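Local coordinates for protein separin (Saccharomyces cerevisiae, PDB 5U1T) that cleaves the cohesin subunit SCC1 as a caspase-like cysteine protease at anaphase onset, and is held inactive by securin during most of the cell cycle, at residues A[445-448]-A[449-452]; A[453-456]-A[457-461]; A[467-470]-A[471-474]; A[479-482]-A[483-487]; A[498-501]-A[502-505]. One frame throughout, in Å; residues are numbered along the deposited sequence.

All five contacts are local ones in a run of three consecutive helices of the all-helical part of separase, far from the probable catalytic cysteine. Interactions 1 and 2 adjoin at the start and end of helix 448-458, their centres 12 Å apart. Interactions 3 and 4, with centres 18 Å apart, lie at the two ends of the next helix, residues 470 to 485. Interaction 5 opens helix 501-509. The helices also pack on one another: Phe455 of interaction 2 on Cys484 of interaction 4, Phe459 on the backbone of Met503 in interaction 5, and Val473 of interaction 3 on Ile502. Contacts 1, 3 and 5 are N-caps; 2 and 4 are C-terminal turns, so they mark the start of all three helices and the end of the first two.

Interaction 1. Residues A[445-448]-A[449-452]; sequences AQSA and QKKI
Ser447 and Lys450 meet at the first turn of helix 448-458, where the serine is the N-cap. Its OG takes the backbone N-H of Lys450 at 3.2 Å (OG to N), a fairly straight bond with an N-H...O angle of 157°. With chi1 at 84°, OG sits between its own backbone N and carbonyl carbon, and this turns the hydroxyl back over the start of the helix. The Lys450 chain then runs past the same oxygen, its CG 3.4 Å from Ser447 OG, and its CD goes on to Gln446 CB at 3.8 Å. Those two long side chains cross at a slant, meeting through their aliphatic parts while the Gln446 amide leads away. Lys451 works on another side of the turn: its CG packs on the methyl of Ala445, CB to CG 3.5 Å, and its chain is extended beyond CG. Regular helix bonding starts here too, with Lys451 N bound to Ser447 O at 3.1 Å and Ile452 N to Ala448 O at 3.2 Å. Outside the turn, Lys451 and Ile452 both rest on Leu488, and Gln446 touches Lys406. Ala445 is where the preceding helix 431-444 gives out, so the turn joins two helices within a few residues. Chemically, the serine hydroxyl stands in for the carbonyl that a preceding turn would supply, while the lysines contribute methylenes to a largely solvent-facing contact.

Interaction 2. Residues A[453-456]-A[457-461]; sequences EIFS and CLFNV
Phe455 and Phe459, one helical turn apart, pack side by side where helix 448-458 runs out into an inverse gamma turn centred on Phe459. The two rings are nearly parallel, planes at 13°, but slid so far that they barely overlap, with centroids 5.5 Å apart. The close touch is therefore between the Phe455 ring and the first carbon of its neighbour: CE2 of Phe455 lies 3.5 Å from CB of Phe459. The two side chains point the same way, each with CG opposite its backbone N (chi1 178° at Phe455 and -161° at Phe459). Beneath the rings, Phe455 O accepts from two amides, Phe459 N and Leu458 N. Further out, Phe496 meets both rings, edge-to-face with Phe455, and Cys484 and Cys477 of helix 470-485 lie against Phe455 and Phe459 respectively. Leu458 packs on Phe438 of helix 431-444, so the last turn touches both helix 431-444 and helix 470-485. The two bonds to Phe455 O differ in direction: Phe459 N, 2.8 Å from that oxygen, lies in the carbonyl plane, whereas Leu458 N, at 3.0 Å from it, stands well above the plane.

Interaction 3. Residues A[467-470]-A[471-474]; sequences NDTL and SFVF
At Thr469 the chain passes from an extended backbone into helix 470-485, and Phe474 N already makes a helical bond to Leu470 O at 3.1 Å. Thr469 is the N-cap: its OG1 accepts from Phe472 N at 2.9 Å. Chi1 of 72° swings that oxygen round to face the first helical turn. The hydroxyl also donates to Asn467 OD1 at 2.7 Å, meeting a lone pair of that oxygen in the plane of its carbonyl. The same OD1 takes Thr469 N at 3.0 Å, from a donor tilted out of that plane, which makes an Asx turn. The asparagine amide meanwhile lies against the root of the Phe472 side chain, amide and ring planes 26° apart, with Asn467 CG 3.5 Å from Phe472 CG. On another side of the helix Leu470 and Phe474 run alongside each other, Leu470 CG 3.9 Å from Phe474 CD2. Their apolar ends meet Ile528 of helix 523-533, and Phe474 also meets Phe603. The Thr469 hydroxyl thus donates to Asn467 OD1 and accepts from Phe472 N, a pair of bonds that would fix its rotation and that ties the asparagine to the helix start.

Interaction 4. Residues A[479-482]-A[483-487]; sequences NAFI and HCFTR
Ala480 O is approached by two amides near the end of helix 470-485: Phe485 N bonds to it at 2.8 Å, and Cys484 N makes only a weak bond. The stronger bond spans five residues instead of four, as does Thr486 N to Phe481 O, so the helix widens here. Thr486 adds a side-chain bond of its own, OG1 donating to Ile482 O at 2.9 Å from above the carbonyl plane. Chi1 of 54° points that hydroxyl back along the helix, and the methyl CG2 then comes over a face of the Phe481 ring, 4.2 Å from its centroid, a CH-pi contact. Phe481 also meets Phe485, with Phe481 CE2 3.3 Å from Phe485 CD2, planes 24° apart and the rings slid until they scarcely overlap. On another side of the helix the His483 ring receives Ile482 CG2 over one face, 4.0 Å from the centroid, while Asn479 O sits at its edge, in plane. The Asn479 amide lies alongside, its plane within 5° of the imidazole. Both polar groups have stronger partners elsewhere: His483 ND1 bonds Glu439, which also forms a salt bridge with Arg487, and Asn479 ND2 bonds Asp475 O. Phe481 and Phe485 both pack on Leu507 of helix 501-509. Successive bonds back by five residues are the mark of a pi-type turn, here close to a helix's C-terminal end.

Interaction 5. Residues A[498-501]-A[502-505]; sequences NSSE and IMLS
This is the N-cap of helix 501-509, with Ser500 as the capping residue and Met503 as its partner. Ser500 OG accepts the backbone N-H of Met503 at 2.9 Å (OG to N), nearly straight with an N-H...O angle of 164°. With chi1 at 64°, OG faces the opening turn. The Met503 side chain passes the same oxygen, its CG 3.1 Å from Ser500 OG, before bending at chi3 (69°) so that the terminal methyl comes toward Ser499. Leu504 comes to the capping residue by another route: its CG lies 3.4 Å from Ser500 O. Backbone bonds continue the helix, Leu504 N to Ser500 O at 3.2 Å and Ser505 N to Glu501 O at 3.0 Å. Ser500 OG also bonds His66 NE2, so the cap oxygen is shared between the helix start and a residue from much earlier in the chain, while Met503 packs against Phe476 and Cys477 of helix 470-485. On the far side from the cap bond, the Glu501 side chain leads away from the turn, and its OE1 bonds Ser522 OG, Ser525 OG and His551 NE2; three such partners on one oxygen would probably favour a charged carboxylate. Ser499, by contrast, touches the helix lightly: its OG, bonded to Phe496 O, is 3.9 Å from Leu504 CD2.

Interaction 1. Residues A[445-448]-A[449-452]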
loop_
_atom_site.group_PDB
_atom_site.type_symbol
_atom_site.label_atom_id
_atom_site.label_comp_id
_atom_site.label_asym_id
_atom_site.label_seq_id
_atom_site.Cartn_x
_atom_site.Cartn_y
_atom_site.Cartn_z
ATOM N N ALA A 445 42.702 0.122 11.520
ATOM C CA ALA A 445 43.257 1.263 12.245
ATOM C C ALA A 445 43.007 1.150 13.750
ATOM O O ALA A 445 41.942 0.692 14.177
ATOM C CB ALA A 445 42.684 2.563 11.706
ATOM N N GLN A 446 43.984 1.607 14.532
ATOM C CA GLN A 446 44.068 1.371 15.973
ATOM C C GLN A 446 43.172 2.186 16.891
ATOM O O GLN A 446 43.130 1.916 18.090
ATOM C CB GLN A 446 45.495 1.630 16.444
ATOM C CG GLN A 446 46.546 1.229 15.463
ATOM C CD GLN A 446 46.822 -0.247 15.541
ATOM O OE1 GLN A 446 45.920 -1.062 15.695
ATOM N NE2 GLN A 446 48.073 -0.595 15.468
ATOM N N SER A 447 42.508 3.210 16.373
ATOM C CA SER A 447 41.685 4.052 17.228
ATOM C C SER A 447 40.693 4.785 16.372
ATOM O O SER A 447 40.726 4.664 15.155
ATOM C CB SER A 447 42.530 5.046 18.032
ATOM O OG SER A 447 42.829 6.218 17.287
ATOM N N ALA A 448 39.814 5.545 17.011
ATOM C CA ALA A 448 38.761 6.242 16.300
ATOM C C ALA A 448 39.353 7.359 15.466
ATOM O O ALA A 448 38.991 7.529 14.307
ATOM C CB ALA A 448 37.727 6.789 17.267
ATOM N N GLN A 449 40.277 8.112 16.054
ATOM C CA GLN A 449 40.922 9.186 15.312
ATOM C C GLN A 449 41.742 8.629 14.153
ATOM O O GLN A 449 41.788 9.218 13.067
ATOM C CB GLN A 449 41.799 10.038 16.232
ATOM C CG GLN A 449 41.090 11.297 16.721
ATOM C CD GLN A 449 40.395 12.071 15.580
ATOM O OE1 GLN A 449 40.956 12.239 14.477
ATOM N NE2 GLN A 449 39.172 12.547 15.844
ATOM N N LYS A 450 42.368 7.480 14.372
ATOM C CA LYS A 450 43.224 6.909 13.342
ATOM C C LYS A 450 42.412 6.411 12.140
ATOM O O LYS A 450 42.868 6.518 10.994
ATOM C CB LYS A 450 44.089 5.796 13.932
ATOM C CG LYS A 450 45.175 6.317 14.854
ATOM C CD LYS A 450 46.112 5.213 15.321
ATOM C CE LYS A 450 47.256 5.765 16.167
ATOM N NZ LYS A 450 46.825 6.153 17.543
ATOM N N LYS A 451 41.212 5.893 12.406
ATOM C CA LYS A 451 40.285 5.485 11.346
ATOM C C LYS A 451 39.820 6.673 10.522
ATOM O O LYS A 451 39.780 6.598 9.301
ATOM C CB LYS A 451 39.063 4.772 11.921
ATOM C CG LYS A 451 39.328 3.370 12.393
ATOM C CD LYS A 451 38.067 2.711 12.916
ATOM C CE LYS A 451 38.410 1.516 13.780
ATOM N NZ LYS A 451 37.253 1.187 14.663
ATOM N N ILE A 452 39.460 7.761 11.193
ATOM C CA ILE A 452 39.085 8.981 10.500
ATOM C C ILE A 452 40.256 9.525 9.674
ATOM O O ILE A 452 40.079 10.135 8.634
ATOM C CB ILE A 452 38.591 10.046 11.486
ATOM C CG1 ILE A 452 37.342 9.543 12.194
ATOM C CG2 ILE A 452 38.240 11.335 10.762
ATOM C CD1 ILE A 452 36.645 10.603 12.998
#

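Interaction 2. Residues A[453-456]-A[457-461]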
loop_
_atom_site.group_PDB
_atom_site.type_symbol
_atom_site.label_atom_id
_atom_site.label_comp_id
_atom_site.label_asym_id
_atom_site.label_seq_id
_atom_site.Cartn_x
_atom_site.Cartn_y
_atom_site.Cartn_z
ATOM N N GLU A 453 41.467 9.268 10.130
ATOM C CA GLU A 453 42.657 9.747 9.439
ATOM C C GLU A 453 42.863 9.016 8.121
ATOM O O GLU A 453 43.071 9.644 7.078
ATOM C CB GLU A 453 43.864 9.571 10.340
ATOM C CG GLU A 453 44.913 10.641 10.214
ATOM C CD GLU A 453 45.822 10.646 11.426
ATOM O OE1 GLU A 453 47.014 10.250 11.301
ATOM O OE2 GLU A 453 45.316 11.026 12.514
ATOM N N ILE A 454 42.799 7.686 8.187
ATOM C CA ILE A 454 42.895 6.834 7.007
ATOM C C ILE A 454 41.776 7.170 6.029
ATOM O O ILE A 454 41.970 7.138 4.813
ATOM C CB ILE A 454 42.832 5.341 7.386
ATOM C CG1 ILE A 454 44.055 4.959 8.229
ATOM C CG2 ILE A 454 42.695 4.461 6.143
ATOM C CD1 ILE A 454 45.393 5.290 7.574
ATOM N N PHE A 455 40.622 7.525 6.554
ATOM C CA PHE A 455 39.472 7.781 5.722
ATOM C C PHE A 455 39.728 8.935 4.796
ATOM O O PHE A 455 39.262 8.961 3.679
ATOM C CB PHE A 455 38.238 8.075 6.561
ATOM C CG PHE A 455 37.040 8.401 5.744
ATOM C CD1 PHE A 455 36.422 7.436 5.006
ATOM C CD2 PHE A 455 36.563 9.679 5.686
ATOM C CE1 PHE A 455 35.342 7.739 4.232
ATOM C CE2 PHE A 455 35.486 9.992 4.911
ATOM C CZ PHE A 455 34.875 9.017 4.187
ATOM N N SER A 456 40.500 9.891 5.267
ATOM C CA SER A 456 40.711 11.134 4.563
ATOM C C SER A 456 41.686 11.011 3.424
ATOM O O SER A 456 41.736 11.852 2.559
ATOM C CB SER A 456 41.220 12.178 5.530
ATOM O OG SER A 456 40.491 13.358 5.408
ATOM N N CYS A 457 42.489 9.968 3.447
ATOM C CA CYS A 457 43.331 9.638 2.338
ATOM C C CYS A 457 42.484 9.176 1.189
ATOM O O CYS A 457 42.865 9.327 0.060
ATOM C CB CYS A 457 44.323 8.557 2.730
ATOM S SG CYS A 457 45.484 9.008 4.019
ATOM N N LEU A 458 41.322 8.621 1.467
ATOM C CA LEU A 458 40.476 8.154 0.398
ATOM C C LEU A 458 39.443 9.186 0.049
ATOM O O LEU A 458 39.138 9.384 -1.089
ATOM C CB LEU A 458 39.797 6.864 0.810
ATOM C CG LEU A 458 38.787 6.159 -0.081
ATOM C CD1 LEU A 458 37.599 7.047 -0.308
ATOM C CD2 LEU A 458 39.360 5.683 -1.379
ATOM N N PHE A 459 38.886 9.845 1.037
ATOM C CA PHE A 459 37.892 10.854 0.741
ATOM C C PHE A 459 38.644 12.119 0.413
ATOM O O PHE A 459 38.859 12.989 1.258
ATOM C CB PHE A 459 36.910 11.034 1.895
ATOM C CG PHE A 459 35.641 11.705 1.501
ATOM C CD1 PHE A 459 34.671 11.012 0.810
ATOM C CD2 PHE A 459 35.421 13.033 1.816
ATOM C CE1 PHE A 459 33.475 11.630 0.436
ATOM C CE2 PHE A 459 34.233 13.663 1.450
ATOM C CZ PHE A 459 33.264 12.960 0.757
ATOM N N ASN A 460 39.057 12.182 -0.847
ATOM C CA ASN A 460 39.996 13.192 -1.332
ATOM C C ASN A 460 39.686 13.497 -2.782
ATOM O O ASN A 460 39.577 12.579 -3.590
ATOM C CB ASN A 460 41.453 12.691 -1.166
ATOM C CG ASN A 460 42.495 13.678 -1.683
ATOM O OD1 ASN A 460 42.884 13.632 -2.856
ATOM N ND2 ASN A 460 42.978 14.547 -0.793
ATOM N N VAL A 461 39.554 14.778 -3.108
ATOM C CA VAL A 461 39.129 15.187 -4.443
ATOM C C VAL A 461 40.006 14.702 -5.621
ATOM O O VAL A 461 39.469 14.507 -6.713
ATOM C CB VAL A 461 39.015 16.718 -4.528
ATOM C CG1 VAL A 461 40.357 17.347 -4.549
ATOM C CG2 VAL A 461 38.257 17.122 -5.764
#

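Interaction 3. Residues A[467-470]-A[471-474]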
loop_
_atom_site.group_PDB
_atom_site.type_symbol
_atom_site.label_atom_id
_atom_site.label_comp_id
_atom_site.label_asym_id
_atom_site.label_seq_id
_atom_site.Cartn_x
_atom_site.Cartn_y
_atom_site.Cartn_z
ATOM N N ASN A 467 37.159 13.359 -13.437
ATOM C CA ASN A 467 35.954 12.789 -13.992
ATOM C C ASN A 467 34.821 13.810 -13.970
ATOM O O ASN A 467 34.525 14.403 -12.939
ATOM C CB ASN A 467 35.562 11.537 -13.219
ATOM C CG ASN A 467 34.428 10.788 -13.870
ATOM O OD1 ASN A 467 33.292 11.261 -13.897
ATOM N ND2 ASN A 467 34.729 9.607 -14.390
ATOM N N ASP A 468 34.182 14.021 -15.110
ATOM C CA ASP A 468 33.211 15.106 -15.197
ATOM C C ASP A 468 31.768 14.612 -15.336
ATOM O O ASP A 468 30.958 15.222 -16.035
ATOM C CB ASP A 468 33.563 16.025 -16.368
ATOM C CG ASP A 468 33.730 15.266 -17.657
ATOM O OD1 ASP A 468 33.317 14.083 -17.692
ATOM O OD2 ASP A 468 34.282 15.840 -18.630
ATOM N N THR A 469 31.463 13.508 -14.664
ATOM C CA THR A 469 30.109 12.966 -14.658
ATOM C C THR A 469 29.528 12.997 -13.248
ATOM O O THR A 469 30.234 12.743 -12.289
ATOM C CB THR A 469 30.076 11.513 -15.184
ATOM O OG1 THR A 469 30.662 10.635 -14.208
ATOM C CG2 THR A 469 30.827 11.404 -16.498
ATOM N N LEU A 470 28.246 13.324 -13.131
ATOM C CA LEU A 470 27.542 13.180 -11.860
ATOM C C LEU A 470 27.484 11.707 -11.446
ATOM O O LEU A 470 27.591 11.390 -10.269
ATOM C CB LEU A 470 26.134 13.759 -11.957
ATOM C CG LEU A 470 25.309 13.843 -10.676
ATOM C CD1 LEU A 470 25.835 14.933 -9.780
ATOM C CD2 LEU A 470 23.835 14.072 -10.995
ATOM N N SER A 471 27.329 10.808 -12.415
ATOM C CA SER A 471 27.251 9.384 -12.110
ATOM C C SER A 471 28.485 8.880 -11.376
ATOM O O SER A 471 28.352 8.156 -10.395
ATOM C CB SER A 471 27.020 8.551 -13.380
ATOM O OG SER A 471 27.764 9.027 -14.495
ATOM N N PHE A 472 29.665 9.292 -11.787
ATOM C CA PHE A 472 30.851 8.823 -11.111
ATOM C C PHE A 472 31.000 9.325 -9.691
ATOM O O PHE A 472 31.360 8.586 -8.815
ATOM C CB PHE A 472 32.116 9.151 -11.887
ATOM C CG PHE A 472 33.351 8.785 -11.146
ATOM C CD1 PHE A 472 33.790 7.496 -11.130
ATOM C CD2 PHE A 472 34.022 9.714 -10.411
ATOM C CE1 PHE A 472 34.895 7.138 -10.413
ATOM C CE2 PHE A 472 35.124 9.366 -9.691
ATOM C CZ PHE A 472 35.563 8.076 -9.694
ATOM N N VAL A 473 30.702 10.585 -9.458
ATOM C CA VAL A 473 30.862 11.154 -8.145
ATOM C C VAL A 473 29.838 10.656 -7.158
ATOM O O VAL A 473 30.089 10.634 -5.986
ATOM C CB VAL A 473 30.907 12.680 -8.187
ATOM C CG1 VAL A 473 29.689 13.230 -8.862
ATOM C CG2 VAL A 473 31.018 13.237 -6.799
ATOM N N PHE A 474 28.680 10.261 -7.637
ATOM C CA PHE A 474 27.673 9.720 -6.771
ATOM C C PHE A 474 28.056 8.317 -6.400
ATOM O O PHE A 474 27.979 7.912 -5.275
ATOM C CB PHE A 474 26.345 9.715 -7.481
ATOM C CG PHE A 474 25.354 10.591 -6.846
ATOM C CD1 PHE A 474 24.680 10.177 -5.739
ATOM C CD2 PHE A 474 25.144 11.839 -7.321
ATOM C CE1 PHE A 474 23.781 10.990 -5.126
ATOM C CE2 PHE A 474 24.248 12.665 -6.719
ATOM C CZ PHE A 474 23.562 12.239 -5.616
#

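Interaction 4. Residues A[479-482]-A[483-487]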
loop_
_atom_site.group_PDB
_atom_site.type_symbol
_atom_site.label_atom_id
_atom_site.label_comp_id
_atom_site.label_asym_id
_atom_site.label_seq_id
_atom_site.Cartn_x
_atom_site.Cartn_y
_atom_site.Cartn_z
ATOM N N ASN A 479 29.432 4.708 -2.175
ATOM C CA ASN A 479 30.202 3.551 -1.756
ATOM C C ASN A 479 31.162 3.868 -0.614
ATOM O O ASN A 479 31.373 3.035 0.273
ATOM C CB ASN A 479 30.967 2.979 -2.929
ATOM C CG ASN A 479 30.127 2.042 -3.735
ATOM O OD1 ASN A 479 30.239 0.828 -3.598
ATOM N ND2 ASN A 479 29.245 2.591 -4.560
ATOM N N ALA A 480 31.738 5.072 -0.634
ATOM C CA ALA A 480 32.632 5.507 0.439
ATOM C C ALA A 480 31.818 5.646 1.713
ATOM O O ALA A 480 32.320 5.472 2.823
ATOM C CB ALA A 480 33.317 6.832 0.084
ATOM N N PHE A 481 30.546 5.967 1.539
ATOM C CA PHE A 481 29.651 6.098 2.673
ATOM C C PHE A 481 29.297 4.742 3.270
ATOM O O PHE A 481 29.495 4.506 4.466
ATOM C CB PHE A 481 28.384 6.810 2.266
ATOM C CG PHE A 481 27.445 7.026 3.398
ATOM C CD1 PHE A 481 26.495 6.064 3.718
ATOM C CD2 PHE A 481 27.511 8.185 4.149
ATOM C CE1 PHE A 481 25.638 6.252 4.755
ATOM C CE2 PHE A 481 26.633 8.376 5.194
ATOM C CZ PHE A 481 25.694 7.402 5.494
ATOM N N ILE A 482 28.744 3.871 2.437
ATOM C CA ILE A 482 28.388 2.534 2.870
ATOM C C ILE A 482 29.578 1.772 3.451
ATOM O O ILE A 482 29.480 1.229 4.546
ATOM C CB ILE A 482 27.791 1.721 1.716
ATOM C CG1 ILE A 482 26.378 2.209 1.416
ATOM C CG2 ILE A 482 27.758 0.256 2.062
ATOM C CD1 ILE A 482 25.932 1.958 -0.008
ATOM N N HIS A 483 30.705 1.729 2.748
ATOM C CA HIS A 483 31.766 0.805 3.151
ATOM C C HIS A 483 32.798 1.378 4.123
ATOM O O HIS A 483 33.558 0.617 4.728
ATOM C CB HIS A 483 32.506 0.285 1.920
ATOM C CG HIS A 483 31.641 -0.487 0.975
ATOM N ND1 HIS A 483 31.674 -1.864 0.888
ATOM C CD2 HIS A 483 30.724 -0.078 0.065
ATOM C CE1 HIS A 483 30.815 -2.266 -0.032
ATOM N NE2 HIS A 483 30.224 -1.202 -0.546
ATOM N N CYS A 484 32.837 2.704 4.258
ATOM C CA CYS A 484 33.925 3.366 4.972
ATOM C C CYS A 484 33.458 4.384 5.999
ATOM O O CYS A 484 33.848 4.298 7.161
ATOM C CB CYS A 484 34.869 4.049 3.980
ATOM S SG CYS A 484 35.832 2.914 2.947
ATOM N N PHE A 485 32.640 5.344 5.580
ATOM C CA PHE A 485 32.214 6.437 6.454
ATOM C C PHE A 485 31.479 5.934 7.683
ATOM O O PHE A 485 31.697 6.418 8.781
ATOM C CB PHE A 485 31.337 7.415 5.681
ATOM C CG PHE A 485 30.777 8.521 6.513
ATOM C CD1 PHE A 485 31.544 9.614 6.838
ATOM C CD2 PHE A 485 29.462 8.478 6.952
ATOM C CE1 PHE A 485 31.025 10.639 7.597
ATOM C CE2 PHE A 485 28.928 9.498 7.707
ATOM C CZ PHE A 485 29.713 10.579 8.042
ATOM N N THR A 486 30.622 4.942 7.493
ATOM C CA THR A 486 29.778 4.399 8.568
ATOM C C THR A 486 30.582 3.697 9.673
ATOM O O THR A 486 30.130 3.574 10.815
ATOM C CB THR A 486 28.775 3.407 7.996
ATOM O OG1 THR A 486 29.496 2.419 7.242
ATOM C CG2 THR A 486 27.769 4.115 7.092
ATOM N N ARG A 487 31.784 3.251 9.317
ATOM C CA ARG A 487 32.726 2.678 10.276
ATOM C C ARG A 487 33.376 3.727 11.173
ATOM O O ARG A 487 34.054 3.390 12.135
ATOM C CB ARG A 487 33.818 1.911 9.539
ATOM C CG ARG A 487 33.264 0.995 8.498
ATOM C CD ARG A 487 34.356 0.253 7.801
ATOM N NE ARG A 487 34.643 -1.019 8.453
ATOM C CZ ARG A 487 33.861 -2.091 8.357
ATOM N NH1 ARG A 487 32.731 -2.026 7.644
ATOM N NH2 ARG A 487 34.200 -3.220 8.982
#

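Interaction 5. Residues A[498-501]-A[502-505]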
loop_
_atom_site.group_PDB
_atom_site.type_symbol
_atom_site.label_atom_id
_atom_site.label_comp_id
_atom_site.label_asym_id
_atom_site.label_seq_id
_atom_site.Cartn_x
_atom_site.Cartn_y
_atom_site.Cartn_z
ATOM N N ASN A 498 40.702 18.497 1.998
ATOM C CA ASN A 498 41.002 18.281 0.602
ATOM C C ASN A 498 39.947 17.503 -0.150
ATOM O O ASN A 498 40.213 16.507 -0.763
ATOM C CB ASN A 498 42.405 17.701 0.412
ATOM C CG ASN A 498 42.874 17.727 -1.027
ATOM O OD1 ASN A 498 42.509 18.590 -1.779
ATOM N ND2 ASN A 498 43.673 16.783 -1.403
ATOM N N SER A 499 38.723 17.977 -0.071
ATOM C CA SER A 499 37.620 17.381 -0.825
ATOM C C SER A 499 36.724 18.486 -1.351
ATOM O O SER A 499 36.707 19.596 -0.798
ATOM C CB SER A 499 36.820 16.403 0.040
ATOM O OG SER A 499 36.355 17.039 1.218
ATOM N N SER A 500 35.976 18.185 -2.411
ATOM C CA SER A 500 35.088 19.152 -3.028
ATOM C C SER A 500 33.806 19.399 -2.261
ATOM O O SER A 500 33.445 18.684 -1.327
ATOM C CB SER A 500 34.710 18.689 -4.421
ATOM O OG SER A 500 33.976 17.491 -4.319
ATOM N N GLU A 501 33.118 20.439 -2.700
ATOM C CA GLU A 501 31.783 20.767 -2.257
ATOM C C GLU A 501 30.836 19.638 -2.620
ATOM O O GLU A 501 30.038 19.188 -1.803
ATOM C CB GLU A 501 31.334 22.059 -2.916
ATOM C CG GLU A 501 29.987 22.487 -2.528
ATOM C CD GLU A 501 29.592 23.784 -3.187
ATOM O OE1 GLU A 501 29.043 23.757 -4.314
ATOM O OE2 GLU A 501 29.840 24.837 -2.564
ATOM N N ILE A 502 30.937 19.185 -3.862
ATOM C CA ILE A 502 30.086 18.128 -4.366
ATOM C C ILE A 502 30.243 16.826 -3.550
ATOM O O ILE A 502 29.245 16.208 -3.130
ATOM C CB ILE A 502 30.379 17.896 -5.857
ATOM C CG1 ILE A 502 30.409 19.254 -6.570
ATOM C CG2 ILE A 502 29.353 16.967 -6.463
ATOM C CD1 ILE A 502 30.167 19.202 -8.063
ATOM N N MET A 503 31.485 16.426 -3.299
ATOM C CA MET A 503 31.743 15.244 -2.495
ATOM C C MET A 503 31.128 15.344 -1.104
ATOM O O MET A 503 30.583 14.357 -0.596
ATOM C CB MET A 503 33.246 14.998 -2.361
ATOM C CG MET A 503 33.894 14.509 -3.621
ATOM S SD MET A 503 35.689 14.407 -3.449
ATOM C CE MET A 503 35.884 13.038 -2.287
ATOM N N LEU A 504 31.246 16.518 -0.479
ATOM C CA LEU A 504 30.695 16.704 0.861
ATOM C C LEU A 504 29.143 16.634 0.834
ATOM O O LEU A 504 28.511 16.097 1.759
ATOM C CB LEU A 504 31.173 18.024 1.462
ATOM C CG LEU A 504 32.642 18.082 1.901
ATOM C CD1 LEU A 504 33.041 19.503 2.228
ATOM C CD2 LEU A 504 32.925 17.183 3.090
ATOM N N SER A 505 28.552 17.152 -0.237
ATOM C CA SER A 505 27.104 17.196 -0.387
ATOM C C SER A 505 26.466 15.796 -0.512
ATOM O O SER A 505 25.531 15.460 0.207
ATOM C CB SER A 505 26.740 18.041 -1.602
ATOM O OG SER A 505 25.349 18.299 -1.617
#